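Local atomic coordinates of glutathione S-transferase enzyme with thioredoxin-like domain (Bradyrhizobium sp., PDB entry 4MF7), a protein that probably conjugates glutathione to electrophilic substrates as a glutathione transferase built from a thioredoxin-like domain and a helical C-terminal domain. Residues I216-Y219 against G220-E223. Numbering follows the deposited sequence.
Sequences IGFY and GARE
The methyl group of Ala221 sits squarely over the Phe218 ring, a compact CH-pi contact: CB lies 3.5 Å from the ring centroid and 9° off the ring normal, so all six ring carbons meet it at similar range. The phenyl group reaches that place because its CG stands between the backbone N and the carbonyl carbon (chi1 73°), which folds the ring back over the turn. The same two residues are joined through their backbones, Ala221 N donating to Phe218 O at 3.0 Å. This i+3 to i bond closes a type II beta-turn over Phe218-Ala221, with Gly220 at its third position. There phi is positive (92°), a backbone shape that glycine adopts readily. Gly220 is also the N-cap of helix 221-224, so the turn leads directly into the helix.

On the other flank, Ile216, the first residue to leave helical geometry after helix 203-215, packs its CB against Arg222 CG at 3.7 Å, while CD1 lies near Arg222 NH1. A bend at chi3 turns the arginine chain, whose NH2 forms a salt bridge with Asp228; Phe227 touches both Ile216 and Arg222. Between the flanks, one water donates to Phe218 O at 2.6 Å, accepts from Arg222 N at 2.7 Å, and gives a weak bond to Ile216 O.

Together these contacts join two helices of the C-terminal domain through a short surface connection. Phe218 O is gripped twice, by an amide and by the water, and the water in turn satisfies the backbone N-H of Arg222, a first-turn amide, which has no carbonyl one turn earlier within its own helix. The chemistry thus implies a helix start at which backbone and solvent hydrogen bonds supply the polar partners, with the aromatic face and aliphatic chains packed around it.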
ATOM      1  N   ILE A 216      13.559 -13.240  11.097  1.00 37.36           N
ATOM      2  CA  ILE A 216      14.309 -14.349  11.648  1.00 45.68           C
ATOM      3  C   ILE A 216      15.776 -13.957  11.826  1.00 60.38           C
ATOM      4  O   ILE A 216      16.671 -14.821  11.861  1.00 46.94           O
ATOM      5  CB  ILE A 216      14.227 -15.586  10.722  1.00 53.52           C
ATOM      6  CG1 ILE A 216      14.894 -15.305   9.362  1.00 48.08           C
ATOM      7  CG2 ILE A 216      12.773 -16.031  10.562  1.00 52.80           C
ATOM      8  CD1 ILE A 216      15.146 -16.524   8.504  1.00 49.59           C
ATOM      9  N   GLY A 217      16.007 -12.650  11.932  1.00 55.12           N
ATOM     10  CA  GLY A 217      17.346 -12.098  11.964  1.00 59.00           C
ATOM     11  C   GLY A 217      17.998 -12.327  13.306  1.00 84.38           C
ATOM     12  O   GLY A 217      19.163 -12.710  13.355  1.00 62.94           O
ATOM     13  N   PHE A 218      17.244 -12.123  14.390  1.00 51.75           N
ATOM     14  CA  PHE A 218      17.827 -12.146  15.734  1.00 57.87           C
ATOM     15  C   PHE A 218      17.823 -13.529  16.400  1.00107.22           C
ATOM     16  O   PHE A 218      17.127 -14.461  15.961  1.00 47.29           O
ATOM     17  CB  PHE A 218      17.188 -11.072  16.637  1.00 58.69           C
ATOM     18  CG  PHE A 218      15.784 -11.375  17.092  1.00 81.87           C
ATOM     19  CD1 PHE A 218      15.560 -12.118  18.251  1.00 70.43           C
ATOM     20  CD2 PHE A 218      14.683 -10.877  16.396  1.00 60.38           C
ATOM     21  CE1 PHE A 218      14.267 -12.389  18.685  1.00 51.25           C
ATOM     22  CE2 PHE A 218      13.386 -11.136  16.832  1.00 64.66           C
ATOM     23  CZ  PHE A 218      13.179 -11.894  17.976  1.00 80.88           C
ATOM     24  N   TYR A 219      18.624 -13.650  17.461  1.00 48.16           N
ATOM     25  CA  TYR A 219      18.801 -14.924  18.155  1.00 49.02           C
ATOM     26  C   TYR A 219      17.488 -15.406  18.762  1.00 48.90           C
ATOM     27  O   TYR A 219      16.846 -14.692  19.536  1.00 52.03           O
ATOM     28  CB  TYR A 219      19.864 -14.817  19.261  1.00 59.62           C
ATOM     29  CG  TYR A 219      20.258 -16.164  19.825  1.00 63.60           C
ATOM     30  CD1 TYR A 219      20.988 -17.077  19.051  1.00 57.94           C
ATOM     31  CD2 TYR A 219      19.894 -16.536  21.121  1.00 79.27           C
ATOM     32  CE1 TYR A 219      21.347 -18.318  19.554  1.00 64.75           C
ATOM     33  CE2 TYR A 219      20.254 -17.772  21.636  1.00 82.41           C
ATOM     34  CZ  TYR A 219      20.981 -18.659  20.848  1.00147.05           C
ATOM     35  OH  TYR A 219      21.343 -19.894  21.337  1.00 80.45           O
ATOM     36  N   GLY A 220      17.089 -16.618  18.393  1.00 44.29           N
ATOM     37  CA  GLY A 220      15.859 -17.188  18.888  1.00 39.62           C
ATOM     38  C   GLY A 220      14.653 -16.917  18.009  1.00 40.62           C
ATOM     39  O   GLY A 220      13.604 -17.530  18.199  1.00 36.60           O
ATOM     40  N   ALA A 221      14.778 -16.004  17.049  1.00 45.03           N
ATOM     41  CA  ALA A 221      13.606 -15.561  16.267  1.00 50.37           C
ATOM     42  C   ALA A 221      13.014 -16.695  15.429  1.00 28.77           C
ATOM     43  O   ALA A 221      11.794 -16.887  15.435  1.00 39.39           O
ATOM     44  CB  ALA A 221      13.963 -14.377  15.372  1.00 48.71           C
ATOM     45  N   ARG A 222      13.867 -17.428  14.721  1.00 36.69           N
ATOM     46  CA  ARG A 222      13.401 -18.584  13.931  1.00 39.08           C
ATOM     47  C   ARG A 222      12.600 -19.541  14.788  1.00 37.96           C
ATOM     48  O   ARG A 222      11.539 -19.989  14.408  1.00 34.34           O
ATOM     49  CB  ARG A 222      14.562 -19.405  13.391  1.00 44.30           C
ATOM     50  CG  ARG A 222      15.361 -18.767  12.296  1.00 46.08           C
ATOM     51  CD  ARG A 222      16.564 -19.625  12.004  1.00 54.38           C
ATOM     52  NE  ARG A 222      16.261 -20.620  10.993  1.00 50.29           N
ATOM     53  CZ  ARG A 222      16.604 -20.519   9.708  1.00 62.28           C
ATOM     54  NH1 ARG A 222      17.271 -19.464   9.246  1.00 54.82           N
ATOM     55  NH2 ARG A 222      16.279 -21.488   8.872  1.00 49.81           N
ATOM     56  N   GLU A 223      13.144 -19.860  15.962  1.00 39.55           N
ATOM     57  CA  GLU A 223      12.494 -20.794  16.869  1.00 37.26           C
ATOM     58  C   GLU A 223      11.167 -20.231  17.356  1.00 31.64           C
ATOM     59  O   GLU A 223      10.156 -20.930  17.421  1.00 33.79           O
ATOM     60  CB  GLU A 223      13.417 -21.131  18.055  1.00 40.49           C
ATOM     61  CG  GLU A 223      14.608 -22.005  17.669  1.00 48.13           C
ATOM     62  CD  GLU A 223      15.693 -21.275  16.860  1.00 54.46           C
ATOM     63  OE1 GLU A 223      15.810 -20.021  16.926  1.00 53.80           O
ATOM     64  OE2 GLU A 223      16.438 -21.968  16.135  1.00101.04           O
TER
HETATM   65  O   HOH W   1      16.372 -16.546  14.664  1.00 44.12           O